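Local coordinates for protein periplasmic beta-glucosidase (Pseudomonas aeruginosa, PDB 6R5T) that probably hydrolyses terminal, non-reducing beta-D-glucosyl residues of beta-glucosides, releasing beta-D-glucose in the periplasm, at residues A[367-372]-A[531-536]; A[556-561]-A[615-620]; A[493-498]-A[523-528]; A[517-522]-A[537-542]. The protein carries 1 engineered substitution. All coordinates share one frame; numbering follows the deposited sequence. Where two conformers were deposited one is given.

Contact 1 (A[367-372]-A[531-536])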
loop_
_atom_site.group_PDB
_atom_site.type_symbol
_atom_site.label_atom_id
_atom_site.label_comp_id
_atom_site.label_asym_id
_atom_site.label_seq_id
_atom_site.Cartn_x
_atom_site.Cartn_y
_atom_site.Cartn_z
ATOM N N LYS A 367 8.131 -27.455 1.837
ATOM C CA LYS A 367 8.215 -28.364 0.667
ATOM C C LYS A 367 9.022 -29.583 1.082
ATOM O O LYS A 367 9.967 -29.444 1.828
ATOM C CB LYS A 367 8.884 -27.714 -0.533
ATOM C CG LYS A 367 8.925 -28.581 -1.789
ATOM C CD LYS A 367 9.585 -27.947 -2.980
ATOM C CE LYS A 367 9.514 -28.898 -4.175
ATOM N NZ LYS A 367 10.201 -28.367 -5.370
ATOM N N ASN A 368 8.629 -30.765 0.602
ATOM C CA ASN A 368 9.370 -31.990 0.909
ATOM C C ASN A 368 9.073 -32.996 -0.206
ATOM O O ASN A 368 8.165 -33.799 -0.030
ATOM C CB ASN A 368 8.989 -32.584 2.247
ATOM C CG ASN A 368 9.926 -33.702 2.689
ATOM O OD1 ASN A 368 11.061 -33.792 2.227
ATOM N ND2 ASN A 368 9.441 -34.533 3.578
ATOM N N ARG A 369 9.859 -32.967 -1.264
ATOM C CA ARG A 369 9.632 -33.812 -2.473
ATOM C C ARG A 369 10.053 -35.248 -2.140
ATOM O O ARG A 369 11.219 -35.469 -1.724
ATOM C CB ARG A 369 10.413 -33.233 -3.661
ATOM C CG ARG A 369 10.237 -33.971 -4.992
ATOM C CD ARG A 369 11.226 -33.564 -6.084
ATOM N NE ARG A 369 12.403 -34.433 -6.037
ATOM C CZ ARG A 369 13.512 -34.351 -6.771
ATOM N NH1 ARG A 369 13.680 -33.399 -7.679
ATOM N NH2 ARG A 369 14.474 -35.240 -6.566
ATOM N N ASP A 370 9.130 -36.185 -2.365
ATOM C CA ASP A 370 9.389 -37.649 -2.390
ATOM C C ASP A 370 10.029 -38.068 -1.061
ATOM O O ASP A 370 10.863 -38.943 -1.040
ATOM C CB ASP A 370 10.215 -37.978 -3.634
ATOM C CG ASP A 370 9.456 -37.779 -4.961
ATOM O OD1 ASP A 370 8.189 -37.818 -4.986
ATOM O OD2 ASP A 370 10.121 -37.562 -5.992
ATOM N N GLY A 371 9.634 -37.452 0.047
ATOM C CA GLY A 371 10.099 -37.900 1.374
ATOM C C GLY A 371 11.596 -37.754 1.569
ATOM O O GLY A 371 12.162 -38.536 2.340
ATOM N N LEU A 372 12.243 -36.756 0.971
ATOM C CA LEU A 372 13.685 -36.507 1.222
ATOM C C LEU A 372 13.932 -36.287 2.719
ATOM O O LEU A 372 14.868 -36.912 3.287
ATOM C CB LEU A 372 14.149 -35.307 0.416
ATOM C CG LEU A 372 15.604 -34.899 0.611
ATOM C CD1 LEU A 372 16.549 -36.078 0.345
ATOM C CD2 LEU A 372 15.908 -33.698 -0.238
ATOM N N ASN A 531 12.302 -25.602 -7.492
ATOM C CA ASN A 531 13.593 -26.290 -7.736
ATOM C C ASN A 531 14.148 -26.995 -6.501
ATOM O O ASN A 531 14.928 -27.961 -6.639
ATOM C CB ASN A 531 14.608 -25.284 -8.266
ATOM C CG ASN A 531 14.276 -24.892 -9.674
ATOM O OD1 ASN A 531 14.604 -25.657 -10.580
ATOM N ND2 ASN A 531 13.602 -23.772 -9.900
ATOM N N ALA A 532 13.965 -26.449 -5.290
ATOM C CA ALA A 532 14.555 -27.117 -4.113
ATOM C C ALA A 532 13.876 -28.464 -3.927
ATOM O O ALA A 532 12.693 -28.603 -4.271
ATOM C CB ALA A 532 14.418 -26.310 -2.858
ATOM N N ASP A 533 14.550 -29.424 -3.328
ATOM C CA ASP A 533 13.870 -30.707 -3.048
ATOM C C ASP A 533 13.134 -30.624 -1.716
ATOM O O ASP A 533 12.149 -31.295 -1.563
ATOM C CB ASP A 533 14.865 -31.852 -3.078
ATOM C CG ASP A 533 15.462 -31.964 -4.479
ATOM O OD1 ASP A 533 14.675 -32.107 -5.449
ATOM O OD2 ASP A 533 16.683 -31.762 -4.632
ATOM N N ALA A 534 13.618 -29.834 -0.747
ATOM C CA ALA A 534 12.857 -29.626 0.490
ATOM C C ALA A 534 13.160 -28.220 0.981
ATOM O O ALA A 534 14.250 -27.687 0.662
ATOM C CB ALA A 534 13.159 -30.627 1.569
ATOM N N ILE A 535 12.223 -27.620 1.693
ATOM C CA ILE A 535 12.392 -26.229 2.212
ATOM C C ILE A 535 11.855 -26.184 3.629
ATOM O O ILE A 535 10.707 -26.551 3.827
ATOM C CB ILE A 535 11.622 -25.205 1.363
ATOM C CG1 ILE A 535 12.022 -25.210 -0.100
ATOM C CG2 ILE A 535 11.776 -23.801 1.948
ATOM C CD1 ILE A 535 11.166 -24.363 -0.976
ATOM N N LEU A 536 12.701 -25.777 4.565
ATOM C CA LEU A 536 12.328 -25.655 5.984
ATOM C C LEU A 536 12.511 -24.183 6.362
ATOM O O LEU A 536 13.602 -23.652 6.285
ATOM C CB LEU A 536 13.193 -26.549 6.863
ATOM C CG LEU A 536 12.858 -26.567 8.344
ATOM C CD1 LEU A 536 11.446 -27.174 8.554
ATOM C CD2 LEU A 536 13.945 -27.292 9.151
#
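The guanidinium of R369 has the carboxylate of D533 over one of its faces: D533 CG sits 3.8 Å above the plane, over its centre as marked by R369 CZ, and the two flat groups are turned 62° against each other. D533 OD1 lies well out of the guanidinium plane, which makes the salt bridge to R369 NH1 a matter of charge, with no N-H aimed at the oxygen. D533 OD1 is modelled too close to the guanidinium, and its exact place is doubtful. The other oxygen, D533 OD2, accepts from the backbone N of L513.

All this happens at the antiparallel edge of the six-stranded mixed sheet in the C-terminal domain of this family 3 glycoside hydrolase, where outer strand 364-368 pairs with strand 534-537. K367 and I535 form a hydrogen-bonded pair, with I535 N to K367 O at 2.9 Å and a weak return bond of 3.4 Å from K367 N to I535 O. N368 and A534 follow as a non-hydrogen-bonded pair. One residue on, R369 N reaches D533 O at 2.9 Å in a nearly straight bond (169° at the hydrogen). L372 lays its CD2 branch against D533 CB, 3.5 Å away.

K367 packs its CB against I535 CG1 at 4.0 Å. Beyond it the chain is fully extended, with CG anti to the backbone N (chi1 -177°), and this carries the amine to the end of helix 526-531. There K367 NZ donates to Q529 O and, at 2.7 Å and nearly along the C=O axis, to A532 O.

Contact 2 (A[556-561]-A[615-620]); sequences EHNPSG and SYTEFS
N558 and P559 run past S615 and Y616 as two irregular segments without strand pairing, the CA atoms of P559 and S615 5.4 Å apart. One side-chain amide ties them together: N558 OD1 takes the N-H of Y616 at 2.8 Å in a nearly straight bond (167°), in the carbonyl plane and on a lone pair. With CG anti to its own backbone N (chi1 -167°), the N558 amide is swung across to the 615-620 segment, and its ND2 goes on to A650 O. Beside it S615 OG accepts from T617 N at 3.0 Å, an ST turn. A water bridges S615 OG, 2.7 Å away, and P559 O, 2.8 Å away.

The side chains of P559 and Y616 cross at about a right angle, with P559 CD over the aromatic face in a CH-pi contact 3.4 Å from the Y616 centroid and 16° off the normal. Y616 OH hydrogen-bonds V552 O of helix 545-553. The contact thus fastens the loop after that helix to the chain entering strand 619-626, whose sheet belongs to the fibronectin type III-like part. Amide, hydroxyl and water together satisfy backbone polar groups where regular pairing is absent, while P559 covers one face of the tyrosine ring.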
loop_
_atom_site.group_PDB
_atom_site.type_symbol
_atom_site.label_atom_id
_atom_site.label_comp_id
_atom_site.label_asym_id
_atom_site.label_seq_id
_atom_site.Cartn_x
_atom_site.Cartn_y
_atom_site.Cartn_z
ATOM N N GLU A 556 13.683 -36.320 14.561
ATOM C CA GLU A 556 13.444 -36.407 16.015
ATOM C C GLU A 556 12.177 -35.621 16.322
ATOM O O GLU A 556 11.503 -35.948 17.267
ATOM C CB GLU A 556 14.605 -35.870 16.844
ATOM C CG GLU A 556 15.983 -36.305 16.384
ATOM C CD GLU A 556 16.394 -37.720 16.758
ATOM O OE1 GLU A 556 17.547 -38.097 16.429
ATOM O OE2 GLU A 556 15.571 -38.441 17.375
ATOM N N HIS A 557 11.905 -34.556 15.576
ATOM C CA HIS A 557 10.673 -33.759 15.745
ATOM C C HIS A 557 10.025 -33.707 14.363
ATOM O O HIS A 557 10.757 -33.464 13.387
ATOM C CB HIS A 557 10.964 -32.360 16.308
ATOM C CG HIS A 557 9.726 -31.532 16.443
ATOM N ND1 HIS A 557 8.935 -31.573 17.583
ATOM C CD2 HIS A 557 9.136 -30.644 15.610
ATOM C CE1 HIS A 557 7.895 -30.757 17.441
ATOM N NE2 HIS A 557 7.978 -30.170 16.224
ATOM N N ASN A 558 8.744 -33.981 14.287
ATOM C CA ASN A 558 7.982 -33.868 13.036
ATOM C C ASN A 558 7.559 -32.401 12.895
ATOM O O ASN A 558 6.781 -31.912 13.682
ATOM C CB ASN A 558 6.780 -34.794 13.071
ATOM C CG ASN A 558 6.130 -34.962 11.742
ATOM O OD1 ASN A 558 6.355 -34.156 10.840
ATOM N ND2 ASN A 558 5.227 -35.946 11.634
ATOM N N PRO A 559 7.969 -31.691 11.833
ATOM C CA PRO A 559 7.597 -30.275 11.745
ATOM C C PRO A 559 6.084 -30.057 11.892
ATOM O O PRO A 559 5.242 -30.732 11.261
ATOM C CB PRO A 559 8.126 -29.828 10.400
ATOM C CG PRO A 559 8.685 -31.030 9.707
ATOM C CD PRO A 559 8.755 -32.170 10.694
ATOM N N SER A 560 5.749 -29.046 12.689
ATOM C CA SER A 560 4.344 -28.755 13.066
ATOM C C SER A 560 4.038 -27.264 12.906
ATOM O O SER A 560 2.860 -26.879 13.130
ATOM C CB SER A 560 4.035 -29.221 14.463
ATOM O OG SER A 560 4.982 -28.719 15.384
ATOM N N GLY A 561 5.010 -26.460 12.516
ATOM C CA GLY A 561 4.785 -25.013 12.409
ATOM C C GLY A 561 3.883 -24.718 11.231
ATOM O O GLY A 561 3.879 -25.453 10.215
ATOM N N SER A 615 4.005 -31.613 6.984
ATOM C CA SER A 615 4.374 -32.600 8.017
ATOM C C SER A 615 5.087 -33.757 7.334
ATOM O O SER A 615 4.851 -33.974 6.160
ATOM C CB SER A 615 3.123 -33.079 8.741
ATOM O OG SER A 615 3.355 -34.085 9.728
ATOM N N TYR A 616 5.770 -34.566 8.136
ATOM C CA TYR A 616 6.289 -35.863 7.675
ATOM C C TYR A 616 5.194 -36.930 7.706
ATOM O O TYR A 616 5.438 -38.086 7.263
ATOM C CB TYR A 616 7.463 -36.295 8.543
ATOM C CG TYR A 616 8.674 -35.395 8.523
ATOM C CD1 TYR A 616 8.978 -34.564 7.455
ATOM C CD2 TYR A 616 9.564 -35.418 9.567
ATOM C CE1 TYR A 616 10.118 -33.776 7.441
ATOM C CE2 TYR A 616 10.685 -34.617 9.592
ATOM C CZ TYR A 616 10.996 -33.810 8.507
ATOM O OH TYR A 616 12.099 -33.013 8.528
ATOM N N THR A 617 4.030 -36.633 8.254
ATOM C CA THR A 617 2.860 -37.535 8.160
ATOM C C THR A 617 1.741 -36.847 7.402
ATOM O O THR A 617 1.895 -35.716 6.948
ATOM C CB THR A 617 2.476 -37.996 9.567
ATOM O OG1 THR A 617 1.691 -39.167 9.424
ATOM C CG2 THR A 617 1.714 -36.945 10.351
ATOM N N GLU A 618 0.648 -37.546 7.243
ATOM C CA GLU A 618 -0.553 -37.002 6.560
ATOM C C GLU A 618 -1.698 -36.993 7.564
ATOM O O GLU A 618 -1.747 -37.852 8.468
ATOM C CB GLU A 618 -0.945 -37.814 5.321
ATOM C CG GLU A 618 -0.132 -37.444 4.087
ATOM C CD GLU A 618 -0.280 -36.037 3.509
ATOM O OE1 GLU A 618 -1.192 -35.269 3.912
ATOM O OE2 GLU A 618 0.557 -35.690 2.671
ATOM N N PHE A 619 -2.566 -36.023 7.414
ATOM C CA PHE A 619 -3.736 -35.872 8.286
ATOM C C PHE A 619 -5.007 -35.869 7.443
ATOM O O PHE A 619 -5.003 -35.502 6.226
ATOM C CB PHE A 619 -3.622 -34.599 9.124
ATOM C CG PHE A 619 -2.446 -34.580 10.072
ATOM C CD1 PHE A 619 -2.546 -35.118 11.351
ATOM C CD2 PHE A 619 -1.242 -34.005 9.688
ATOM C CE1 PHE A 619 -1.457 -35.078 12.221
ATOM C CE2 PHE A 619 -0.172 -33.955 10.558
ATOM C CZ PHE A 619 -0.274 -34.533 11.819
ATOM N N SER A 620 -6.069 -36.332 8.071
ATOM C CA SER A 620 -7.428 -36.393 7.476
ATOM C C SER A 620 -8.402 -35.703 8.416
ATOM O O SER A 620 -8.231 -35.767 9.644
ATOM C CB SER A 620 -7.864 -37.803 7.203
ATOM O OG SER A 620 -6.921 -38.478 6.363
HETATM O O HOH W 1 3.716 -32.877 12.123
#

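Contact 3 (A[493-498]-A[523-528])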
loop_
_atom_site.group_PDB
_atom_site.type_symbol
_atom_site.label_atom_id
_atom_site.label_comp_id
_atom_site.label_asym_id
_atom_site.label_seq_id
_atom_site.Cartn_x
_atom_site.Cartn_y
_atom_site.Cartn_z
ATOM N N LEU A 493 11.711 -8.978 -1.818
ATOM C CA LEU A 493 11.421 -9.993 -0.780
ATOM C C LEU A 493 12.116 -11.319 -1.104
ATOM O O LEU A 493 11.903 -12.277 -0.357
ATOM C CB LEU A 493 9.916 -10.227 -0.638
ATOM C CG LEU A 493 9.115 -8.970 -0.265
ATOM C CD1 LEU A 493 7.661 -9.347 -0.316
ATOM C CD2 LEU A 493 9.505 -8.442 1.118
ATOM N N ARG A 494 12.951 -11.360 -2.119
ATOM C CA ARG A 494 13.661 -12.619 -2.447
ATOM C C ARG A 494 14.818 -12.873 -1.478
ATOM O O ARG A 494 15.312 -11.981 -0.776
ATOM C CB ARG A 494 14.188 -12.570 -3.877
ATOM C CG ARG A 494 13.089 -12.592 -4.921
ATOM C CD ARG A 494 13.587 -12.349 -6.321
ATOM N NE ARG A 494 14.234 -11.055 -6.402
ATOM C CZ ARG A 494 14.866 -10.575 -7.473
ATOM N NH1 ARG A 494 14.878 -11.261 -8.599
ATOM N NH2 ARG A 494 15.486 -9.410 -7.408
ATOM N N ILE A 495 15.283 -14.108 -1.506
ATOM C CA ILE A 495 16.615 -14.382 -0.940
ATOM C C ILE A 495 17.575 -13.446 -1.651
ATOM O O ILE A 495 17.484 -13.198 -2.848
ATOM C CB ILE A 495 16.930 -15.870 -1.151
ATOM C CG1 ILE A 495 16.029 -16.784 -0.328
ATOM C CG2 ILE A 495 18.388 -16.171 -0.917
ATOM C CD1 ILE A 495 16.164 -18.273 -0.608
ATOM N N PRO A 496 18.595 -12.912 -0.948
ATOM C CA PRO A 496 19.568 -12.061 -1.625
ATOM C C PRO A 496 20.187 -12.713 -2.873
ATOM O O PRO A 496 20.444 -13.912 -2.886
ATOM C CB PRO A 496 20.630 -11.800 -0.562
ATOM C CG PRO A 496 19.822 -11.900 0.740
ATOM C CD PRO A 496 18.822 -13.007 0.502
ATOM N N ALA A 497 20.472 -11.886 -3.875
ATOM C CA ALA A 497 20.928 -12.348 -5.197
ATOM C C ALA A 497 22.200 -13.194 -5.090
ATOM O O ALA A 497 22.316 -14.181 -5.835
ATOM C CB ALA A 497 21.150 -11.176 -6.115
ATOM N N SER A 498 23.136 -12.829 -4.227
ATOM C CA SER A 498 24.417 -13.591 -4.134
ATOM C C SER A 498 24.082 -15.032 -3.752
ATOM O O SER A 498 24.741 -16.004 -4.234
ATOM C CB SER A 498 25.387 -13.008 -3.171
ATOM O OG SER A 498 24.771 -12.885 -1.881
ATOM N N LEU A 523 9.253 -14.226 2.581
ATOM C CA LEU A 523 10.135 -14.117 1.405
ATOM C C LEU A 523 9.399 -14.609 0.184
ATOM O O LEU A 523 8.462 -15.425 0.310
ATOM C CB LEU A 523 11.398 -14.976 1.545
ATOM C CG LEU A 523 12.301 -14.667 2.740
ATOM C CD1 LEU A 523 13.468 -15.653 2.804
ATOM C CD2 LEU A 523 12.776 -13.248 2.666
ATOM N N SER A 524 9.790 -14.055 -0.958
ATOM C CA SER A 524 9.319 -14.504 -2.286
ATOM C C SER A 524 10.178 -15.708 -2.718
ATOM O O SER A 524 11.415 -15.523 -2.893
ATOM C CB SER A 524 9.371 -13.378 -3.267
ATOM O OG SER A 524 10.662 -12.901 -3.438
ATOM N N LEU A 525 9.541 -16.876 -2.860
ATOM C CA LEU A 525 10.288 -18.155 -2.973
ATOM C C LEU A 525 9.844 -18.960 -4.193
ATOM O O LEU A 525 9.931 -20.191 -4.149
ATOM C CB LEU A 525 10.064 -18.926 -1.684
ATOM C CG LEU A 525 10.720 -18.303 -0.451
ATOM C CD1 LEU A 525 10.222 -18.927 0.829
ATOM C CD2 LEU A 525 12.254 -18.431 -0.522
ATOM N N GLY A 526 9.430 -18.290 -5.262
ATOM C CA GLY A 526 8.885 -19.049 -6.409
ATOM C C GLY A 526 9.938 -19.978 -7.004
ATOM O O GLY A 526 9.579 -21.121 -7.296
ATOM N N TRP A 527 11.174 -19.516 -7.213
ATOM C CA TRP A 527 12.218 -20.390 -7.829
ATOM C C TRP A 527 12.480 -21.548 -6.881
ATOM O O TRP A 527 12.617 -22.712 -7.307
ATOM C CB TRP A 527 13.508 -19.626 -8.125
ATOM C CG TRP A 527 14.575 -20.488 -8.725
ATOM C CD1 TRP A 527 14.854 -20.626 -10.061
ATOM C CD2 TRP A 527 15.517 -21.316 -8.038
ATOM N NE1 TRP A 527 15.896 -21.497 -10.239
ATOM C CE2 TRP A 527 16.284 -21.978 -9.027
ATOM C CE3 TRP A 527 15.741 -21.608 -6.703
ATOM C CZ2 TRP A 527 17.299 -22.864 -8.681
ATOM C CZ3 TRP A 527 16.719 -22.508 -6.365
ATOM C CH2 TRP A 527 17.492 -23.115 -7.355
ATOM N N GLU A 528 12.568 -21.235 -5.598
ATOM C CA GLU A 528 12.882 -22.256 -4.568
ATOM C C GLU A 528 11.785 -23.326 -4.519
ATOM O O GLU A 528 12.078 -24.534 -4.454
ATOM C CB GLU A 528 13.093 -21.568 -3.217
ATOM C CG GLU A 528 14.297 -20.648 -3.188
ATOM C CD GLU A 528 14.138 -19.272 -3.846
ATOM O OE1 GLU A 528 13.017 -18.888 -4.310
ATOM O OE2 GLU A 528 15.158 -18.545 -3.973
HETATM O O HOH W 2 14.078 -16.030 -3.279
#
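L493 O accepts the N-H of S524 at 2.8 Å. L523 also leans on this oxygen, with CB and CD2 each 3.3 Å from L493 O. I495 reaches across to two partners. Its CG1 is anti to the carbonyl carbon (chi1 -67°) and its chain then runs straight on, driving CD1 between them. L525 meets it at about a right angle, CD2 to I495 CD1 at 3.9 Å, and E528 slides past in the opposite direction, its OE2 3.5 Å from I495 CD1.

Both segments lead into helices of an alpha/beta domain. Strand 472-478, helix 497-508 and parallel strand 513-518 form a beta-alpha-beta unit, and helix 526-531 carries the chain on to the next parallel strand, 534-537. P496 and L525 occupy the N-cap positions of the two helices.

A bend at chi2 (78°) folds the E528 carboxylate back toward the start of its helix, where OE2 accepts from a water at 2.8 Å. That water also donates to S524 O at 2.7 Å and accepts from I495 N at 2.9 Å. R494 turns its guanidinium to D492, NE making the salt bridge.

Contact 4 (A[517-522]-A[537-542]); sequences LMNGRP and ETWFSG
N519 and E537 come at each other from opposite directions, amide against carboxylate, with their planes 40° apart. N519 ND2 donates to E537 OE1 at 2.9 Å, on the syn side of that oxygen, and also to R521 O at 2.8 Å. Both partners lie close to the amide plane, and the two bonds fix the rotation of the group. N519 OD1 and E537 OE2 are modelled only 2.4 Å apart; two oxygens so close suggest that the acid holds a proton, although the exact spacing is doubtful. CG of N519 sits between its backbone N and carbonyl carbon (chi1 46°), which brings the amide back toward E537.

Behind this pair the backbone holds the carboxylate: W539 N donates to E537 OE2 at 3.0 Å, from the anti side, and the W539 indole has E537 CG over the centre of one face. L517 O is gripped twice, by T538 N at 2.9 Å and by T538 OG1 at 2.8 Å. N519 N bonds W539 O at 3.1 Å, and the backbone at N519 lies over one face of the F540 ring, which also has M518 CB 3.8 Å from its CE1.

Further out, W539 NE1 reaches G362 O, and the R521 guanidinium spans E479 and the backbone carbonyls of A133 and R134 in the N-terminal domain. L517 and E537 make a parallel bridge at the ends of neighbouring strands 513-518 and 534-537, with strand 472-478 flanking the first, strand 364-368 the second, and helix 545-553 following in the chain.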
loop_
_atom_site.group_PDB
_atom_site.type_symbol
_atom_site.label_atom_id
_atom_site.label_comp_id
_atom_site.label_asym_id
_atom_site.label_seq_id
_atom_site.Cartn_x
_atom_site.Cartn_y
_atom_site.Cartn_z
ATOM N N LEU A 517 15.950 -22.073 5.608
ATOM C CA LEU A 517 15.774 -20.628 5.401
ATOM C C LEU A 517 15.820 -19.930 6.762
ATOM O O LEU A 517 15.118 -20.380 7.707
ATOM C CB LEU A 517 14.380 -20.398 4.830
ATOM C CG LEU A 517 14.061 -20.905 3.436
ATOM C CD1 LEU A 517 12.652 -20.409 3.074
ATOM C CD2 LEU A 517 15.101 -20.463 2.430
ATOM N N MET A 518 16.590 -18.861 6.849
ATOM C CA MET A 518 16.519 -17.928 7.995
ATOM C C MET A 518 16.031 -16.615 7.414
ATOM O O MET A 518 16.461 -16.187 6.323
ATOM C CB MET A 518 17.843 -17.746 8.719
ATOM C CG MET A 518 18.377 -18.989 9.215
ATOM S SD MET A 518 19.577 -18.596 10.545
ATOM C CE MET A 518 20.247 -20.245 10.633
ATOM N N ASN A 519 15.196 -15.943 8.166
ATOM C CA ASN A 519 14.584 -14.704 7.663
ATOM C C ASN A 519 13.647 -14.168 8.738
ATOM O O ASN A 519 13.163 -14.949 9.598
ATOM C CB ASN A 519 13.728 -14.932 6.409
ATOM C CG ASN A 519 12.789 -16.109 6.469
ATOM O OD1 ASN A 519 13.256 -17.263 6.631
ATOM N ND2 ASN A 519 11.492 -15.886 6.323
ATOM N N GLY A 520 13.363 -12.864 8.657
ATOM C CA GLY A 520 12.515 -12.218 9.667
ATOM C C GLY A 520 11.221 -11.708 9.091
ATOM O O GLY A 520 10.489 -10.999 9.782
ATOM N N ARG A 521 10.905 -12.065 7.857
ATOM C CA ARG A 521 9.701 -11.579 7.159
ATOM C C ARG A 521 9.370 -12.652 6.131
ATOM O O ARG A 521 10.231 -13.439 5.748
ATOM C CB ARG A 521 9.967 -10.278 6.417
ATOM C CG ARG A 521 11.121 -10.348 5.422
ATOM C CD ARG A 521 11.179 -9.238 4.395
ATOM N NE ARG A 521 11.259 -7.897 4.972
ATOM C CZ ARG A 521 12.318 -7.334 5.500
ATOM N NH1 ARG A 521 12.271 -6.087 5.929
ATOM N NH2 ARG A 521 13.451 -7.997 5.610
ATOM N N PRO A 522 8.148 -12.663 5.623
ATOM C CA PRO A 522 7.861 -13.450 4.430
ATOM C C PRO A 522 8.866 -13.176 3.296
ATOM O O PRO A 522 9.211 -12.030 3.073
ATOM C CB PRO A 522 6.457 -13.001 4.025
ATOM C CG PRO A 522 5.856 -12.553 5.347
ATOM C CD PRO A 522 6.988 -11.860 6.054
ATOM N N GLU A 537 11.414 -23.548 6.740
ATOM C CA GLU A 537 11.415 -22.161 7.249
ATOM C C GLU A 537 11.809 -22.183 8.726
ATOM O O GLU A 537 11.063 -22.806 9.516
ATOM C CB GLU A 537 10.031 -21.572 7.012
ATOM C CG GLU A 537 9.814 -20.241 7.716
ATOM C CD GLU A 537 10.686 -19.171 7.138
ATOM O OE1 GLU A 537 10.219 -18.487 6.195
ATOM O OE2 GLU A 537 11.855 -19.019 7.592
ATOM N N THR A 538 12.916 -21.539 9.102
ATOM C CA THR A 538 13.382 -21.565 10.496
ATOM C C THR A 538 13.390 -20.163 11.101
ATOM O O THR A 538 13.818 -20.008 12.274
ATOM C CB THR A 538 14.779 -22.195 10.624
ATOM O OG1 THR A 538 15.811 -21.288 10.228
ATOM C CG2 THR A 538 14.847 -23.472 9.819
ATOM N N TRP A 539 12.931 -19.147 10.375
ATOM C CA TRP A 539 12.839 -17.783 10.934
ATOM C C TRP A 539 14.218 -17.375 11.445
ATOM O O TRP A 539 15.197 -17.613 10.734
ATOM C CB TRP A 539 11.773 -17.735 12.013
ATOM C CG TRP A 539 10.480 -18.379 11.659
ATOM C CD1 TRP A 539 10.004 -19.547 12.156
ATOM C CD2 TRP A 539 9.507 -17.876 10.750
ATOM N NE1 TRP A 539 8.784 -19.812 11.621
ATOM C CE2 TRP A 539 8.436 -18.792 10.775
ATOM C CE3 TRP A 539 9.432 -16.763 9.892
ATOM C CZ2 TRP A 539 7.312 -18.628 9.978
ATOM C CZ3 TRP A 539 8.309 -16.618 9.099
ATOM C CH2 TRP A 539 7.266 -17.531 9.153
ATOM N N PHE A 540 14.325 -16.816 12.642
ATOM C CA PHE A 540 15.599 -16.812 13.409
ATOM C C PHE A 540 15.254 -17.589 14.670
ATOM O O PHE A 540 14.405 -17.114 15.443
ATOM C CB PHE A 540 16.136 -15.404 13.676
ATOM C CG PHE A 540 16.453 -14.599 12.440
ATOM C CD1 PHE A 540 17.400 -15.043 11.522
ATOM C CD2 PHE A 540 15.754 -13.462 12.160
ATOM C CE1 PHE A 540 17.672 -14.324 10.374
ATOM C CE2 PHE A 540 16.014 -12.746 11.003
ATOM C CZ PHE A 540 16.970 -13.184 10.112
ATOM N N SER A 541 15.809 -18.782 14.860
ATOM C CA SER A 541 15.266 -19.763 15.848
ATOM C C SER A 541 15.916 -19.666 17.243
ATOM O O SER A 541 15.514 -20.434 18.124
ATOM C CB SER A 541 15.333 -21.149 15.288
ATOM O OG SER A 541 14.172 -21.394 14.492
ATOM N N GLY A 542 16.863 -18.748 17.446
ATOM C CA GLY A 542 17.340 -18.444 18.816
ATOM C C GLY A 542 18.578 -19.201 19.227
ATOM O O GLY A 542 19.255 -19.853 18.426
#

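Contacts 3 and 4 are buried, whereas contacts 1 and 2 are only partly so. Contacts 1 and 4 share the sheet: strand 534-537 pairs antiparallel with 364-368 in contact 1 and parallel with 513-518 in contact 4, and L536 O probably bonds L517 N between them. Contact 3 sits about 13 Å from contact 4, centre to centre, and L517 packs on both I495 and L525. Y616 of contact 2 packs on N368 of the edge strand. The chemistry follows place: strand pairing with a lysine-to-carbonyl bond at the sheet edge in contact 1, side-chain amide and CH-pi between loops in contact 2, a water shared by two backbone groups and a carboxylate, beside aliphatic packing, in contact 3, a buried acid-amide pair in contact 4.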